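Local coordinates for protein TqaL (Neurospora crassa, PDB 7EEH) that belongs to the 2OG-Fe dioxygenase family of the cupin clan and binds an iron(III) ion, at residues B[192-196]-B[236-240]. The protein carries 1 engineered substitution. Numbering follows the deposited sequence.
Sequences MTTYL and QHRHF
His-237 reaches across to Thr-193 with the far nitrogen of its imidazole ring. NE2 gives its hydrogen to the backbone oxygen O of Thr-193, 3.0 Å away, with an N-H...O angle of 145°. The oxygen lies near the ring plane, but NE2 stands well above the plane of the carbonyl. A weak second bond runs from NE2 to OG1 of Thr-193 at 3.1 Å. A chi1 of 60° holds this hydroxyl beside both the backbone N and C of Thr-193, on the side where the ring can meet both oxygens. Two acceptors of one residue thus share a single N-H, which helps to fix the rotation of the imidazole. At the base of the side chain, CB of His-237 packs on CB of Tyr-195 at 3.6 Å. The two side chains run alongside each other, pointing opposite ways.

The next residues use their backbone. The carbonyl carbon C of Arg-238 lies over one face of the Tyr-195 ring, shifted toward the rim. O of His-239 comes within 3.2 Å of CD1 of Tyr-195. The phenol OH is hydrogen-bonded to OG of Ser-198, just after the segment. At Phe-240 the chain passes the edge of the tyrosine ring, its N 3.6 Å from CD1 of Tyr-195. The phenyl ring turns its own edge to O of Leu-196, and its CE1 touches CD2 of Leu-196 at 4.2 Å.

Segment 236-240 leads from strand 231-236 of the small sheet toward strand 243-247. The contact lays it against strand 190-199 of the large antiparallel sheet, part of the jelly-roll core expected of this family. The side chain of Thr-193 is about 7 Å from the iron(III) ion, while Met-192 and Thr-194 touch helix 128-141.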
HETATM    1  N   MSE B 192     -19.407  14.467 -13.801  1.00 18.47           N
HETATM    2  CA  MSE B 192     -19.096  13.984 -12.455  1.00 17.37           C
HETATM    3  C   MSE B 192     -20.072  14.642 -11.479  1.00 16.68           C
HETATM    4  O   MSE B 192     -20.272  15.872 -11.512  1.00 18.10           O
HETATM    5  CB  MSE B 192     -17.637  14.304 -12.062  1.00 14.48           C
HETATM    6  CG  MSE B 192     -17.232  13.777 -10.681  1.00 19.48           C
HETATM    7 SE   MSE B 192     -15.324  13.552 -10.473  1.00 22.40          SE
HETATM    8  CE  MSE B 192     -14.789  15.226  -9.534  1.00 21.42           C
ATOM      9  N   THR B 193     -20.701  13.834 -10.631  1.00 16.95           N
ATOM     10  CA  THR B 193     -21.644  14.312  -9.625  1.00 17.48           C
ATOM     11  C   THR B 193     -21.184  13.818  -8.264  1.00 19.12           C
ATOM     12  O   THR B 193     -21.089  12.606  -8.039  1.00 19.40           O
ATOM     13  CB  THR B 193     -23.058  13.825  -9.916  1.00 19.29           C
ATOM     14  OG1 THR B 193     -23.075  12.391  -9.907  1.00 22.66           O
ATOM     15  CG2 THR B 193     -23.494  14.308 -11.290  1.00 20.37           C
ATOM     16  N   THR B 194     -20.905  14.754  -7.367  1.00 18.53           N
ATOM     17  CA  THR B 194     -20.325  14.466  -6.068  1.00 17.72           C
ATOM     18  C   THR B 194     -21.280  14.989  -5.005  1.00 19.28           C
ATOM     19  O   THR B 194     -21.733  16.132  -5.082  1.00 16.12           O
ATOM     20  CB  THR B 194     -18.946  15.113  -5.946  1.00 18.04           C
ATOM     21  OG1 THR B 194     -18.037  14.455  -6.845  1.00 19.19           O
ATOM     22  CG2 THR B 194     -18.404  15.028  -4.523  1.00 16.36           C
ATOM     23  N   TYR B 195     -21.602  14.136  -4.042  1.00 17.59           N
ATOM     24  CA  TYR B 195     -22.589  14.421  -3.015  1.00 17.52           C
ATOM     25  C   TYR B 195     -21.929  15.111  -1.832  1.00 20.28           C
ATOM     26  O   TYR B 195     -20.915  14.637  -1.312  1.00 20.25           O
ATOM     27  CB  TYR B 195     -23.239  13.110  -2.593  1.00 18.53           C
ATOM     28  CG  TYR B 195     -24.110  13.112  -1.374  1.00 20.29           C
ATOM     29  CD1 TYR B 195     -23.565  12.973  -0.099  1.00 21.00           C
ATOM     30  CD2 TYR B 195     -25.491  13.165  -1.497  1.00 23.27           C
ATOM     31  CE1 TYR B 195     -24.379  12.931   1.027  1.00 23.88           C
ATOM     32  CE2 TYR B 195     -26.311  13.127  -0.382  1.00 23.60           C
ATOM     33  CZ  TYR B 195     -25.751  13.009   0.871  1.00 23.73           C
ATOM     34  OH  TYR B 195     -26.574  12.957   1.972  1.00 28.05           O
ATOM     35  N   LEU B 196     -22.504  16.228  -1.407  1.00 16.73           N
ATOM     36  CA  LEU B 196     -21.978  16.955  -0.261  1.00 18.71           C
ATOM     37  C   LEU B 196     -22.775  16.730   1.017  1.00 21.54           C
ATOM     38  O   LEU B 196     -22.190  16.769   2.104  1.00 23.52           O
ATOM     39  CB  LEU B 196     -21.939  18.461  -0.552  1.00 16.85           C
ATOM     40  CG  LEU B 196     -20.981  18.894  -1.659  1.00 21.35           C
ATOM     41  CD1 LEU B 196     -21.012  20.432  -1.801  1.00 22.01           C
ATOM     42  CD2 LEU B 196     -19.575  18.355  -1.342  1.00 17.32           C
ATOM     43  N   GLN B 236     -26.823   5.391  -6.165  1.00 24.41           N
ATOM     44  CA  GLN B 236     -27.506   6.301  -5.248  1.00 24.10           C
ATOM     45  C   GLN B 236     -26.492   6.958  -4.317  1.00 26.37           C
ATOM     46  O   GLN B 236     -25.948   6.297  -3.431  1.00 27.32           O
ATOM     47  CB  GLN B 236     -28.566   5.561  -4.441  1.00 24.78           C
ATOM     48  CG  GLN B 236     -29.419   6.491  -3.589  1.00 27.72           C
ATOM     49  CD  GLN B 236     -30.252   5.744  -2.567  1.00 34.52           C
ATOM     50  OE1 GLN B 236     -29.779   4.800  -1.937  1.00 33.75           O
ATOM     51  NE2 GLN B 236     -31.499   6.156  -2.406  1.00 33.77           N
ATOM     52  N   HIS B 237     -26.260   8.258  -4.482  1.00 21.43           N
ATOM     53  CA  HIS B 237     -25.426   8.964  -3.523  1.00 21.73           C
ATOM     54  C   HIS B 237     -26.116   8.989  -2.167  1.00 21.08           C
ATOM     55  O   HIS B 237     -27.309   9.282  -2.075  1.00 25.93           O
ATOM     56  CB  HIS B 237     -25.156  10.398  -3.964  1.00 20.81           C
ATOM     57  CG  HIS B 237     -24.619  10.541  -5.354  1.00 19.25           C
ATOM     58  ND1 HIS B 237     -25.386  10.324  -6.476  1.00 18.73           N
ATOM     59  CD2 HIS B 237     -23.415  10.978  -5.801  1.00 17.70           C
ATOM     60  CE1 HIS B 237     -24.670  10.594  -7.556  1.00 22.24           C
ATOM     61  NE2 HIS B 237     -23.475  11.001  -7.173  1.00 20.62           N
ATOM     62  N   ARG B 238     -25.369   8.687  -1.111  1.00 21.44           N
ATOM     63  CA  ARG B 238     -25.913   8.774   0.244  1.00 26.95           C
ATOM     64  C   ARG B 238     -24.943   9.334   1.269  1.00 22.30           C
ATOM     65  O   ARG B 238     -25.396   9.803   2.313  1.00 24.37           O
ATOM     66  CB  ARG B 238     -26.392   7.394   0.737  1.00 31.08           C
ATOM     67  CG  ARG B 238     -27.021   6.511  -0.339  1.00 35.18           C
ATOM     68  CD  ARG B 238     -27.046   5.037   0.048  1.00 38.19           C
ATOM     69  NE  ARG B 238     -27.423   4.855   1.437  1.00 43.07           N
ATOM     70  CZ  ARG B 238     -28.068   3.792   1.905  1.00 55.02           C
ATOM     71  NH1 ARG B 238     -28.407   2.810   1.080  1.00 54.02           N
ATOM     72  NH2 ARG B 238     -28.376   3.715   3.199  1.00 50.30           N
ATOM     73  N   HIS B 239     -23.644   9.298   1.038  1.00 22.57           N
ATOM     74  CA  HIS B 239     -22.669   9.671   2.045  1.00 23.03           C
ATOM     75  C   HIS B 239     -21.697  10.680   1.460  1.00 23.01           C
ATOM     76  O   HIS B 239     -21.368  10.636   0.266  1.00 20.44           O
ATOM     77  CB  HIS B 239     -21.905   8.437   2.563  1.00 25.93           C
ATOM     78  CG  HIS B 239     -22.796   7.357   3.103  1.00 26.65           C
ATOM     79  ND1 HIS B 239     -22.904   6.115   2.513  1.00 29.43           N
ATOM     80  CD2 HIS B 239     -23.626   7.336   4.174  1.00 29.34           C
ATOM     81  CE1 HIS B 239     -23.755   5.373   3.200  1.00 28.47           C
ATOM     82  NE2 HIS B 239     -24.210   6.092   4.210  1.00 32.46           N
ATOM     83  N   PHE B 240     -21.246  11.586   2.327  1.00 19.68           N
ATOM     84  CA  PHE B 240     -20.330  12.660   1.983  1.00 20.76           C
ATOM     85  C   PHE B 240     -19.250  12.193   1.014  1.00 22.99           C
ATOM     86  O   PHE B 240     -18.460  11.300   1.329  1.00 20.93           O
ATOM     87  CB  PHE B 240     -19.680  13.206   3.266  1.00 19.66           C
ATOM     88  CG  PHE B 240     -18.659  14.272   3.017  1.00 21.64           C
ATOM     89  CD1 PHE B 240     -19.004  15.424   2.331  1.00 22.62           C
ATOM     90  CD2 PHE B 240     -17.361  14.130   3.479  1.00 23.45           C
ATOM     91  CE1 PHE B 240     -18.074  16.414   2.085  1.00 22.96           C
ATOM     92  CE2 PHE B 240     -16.411  15.121   3.256  1.00 24.72           C
ATOM     93  CZ  PHE B 240     -16.770  16.272   2.550  1.00 25.42           C
TER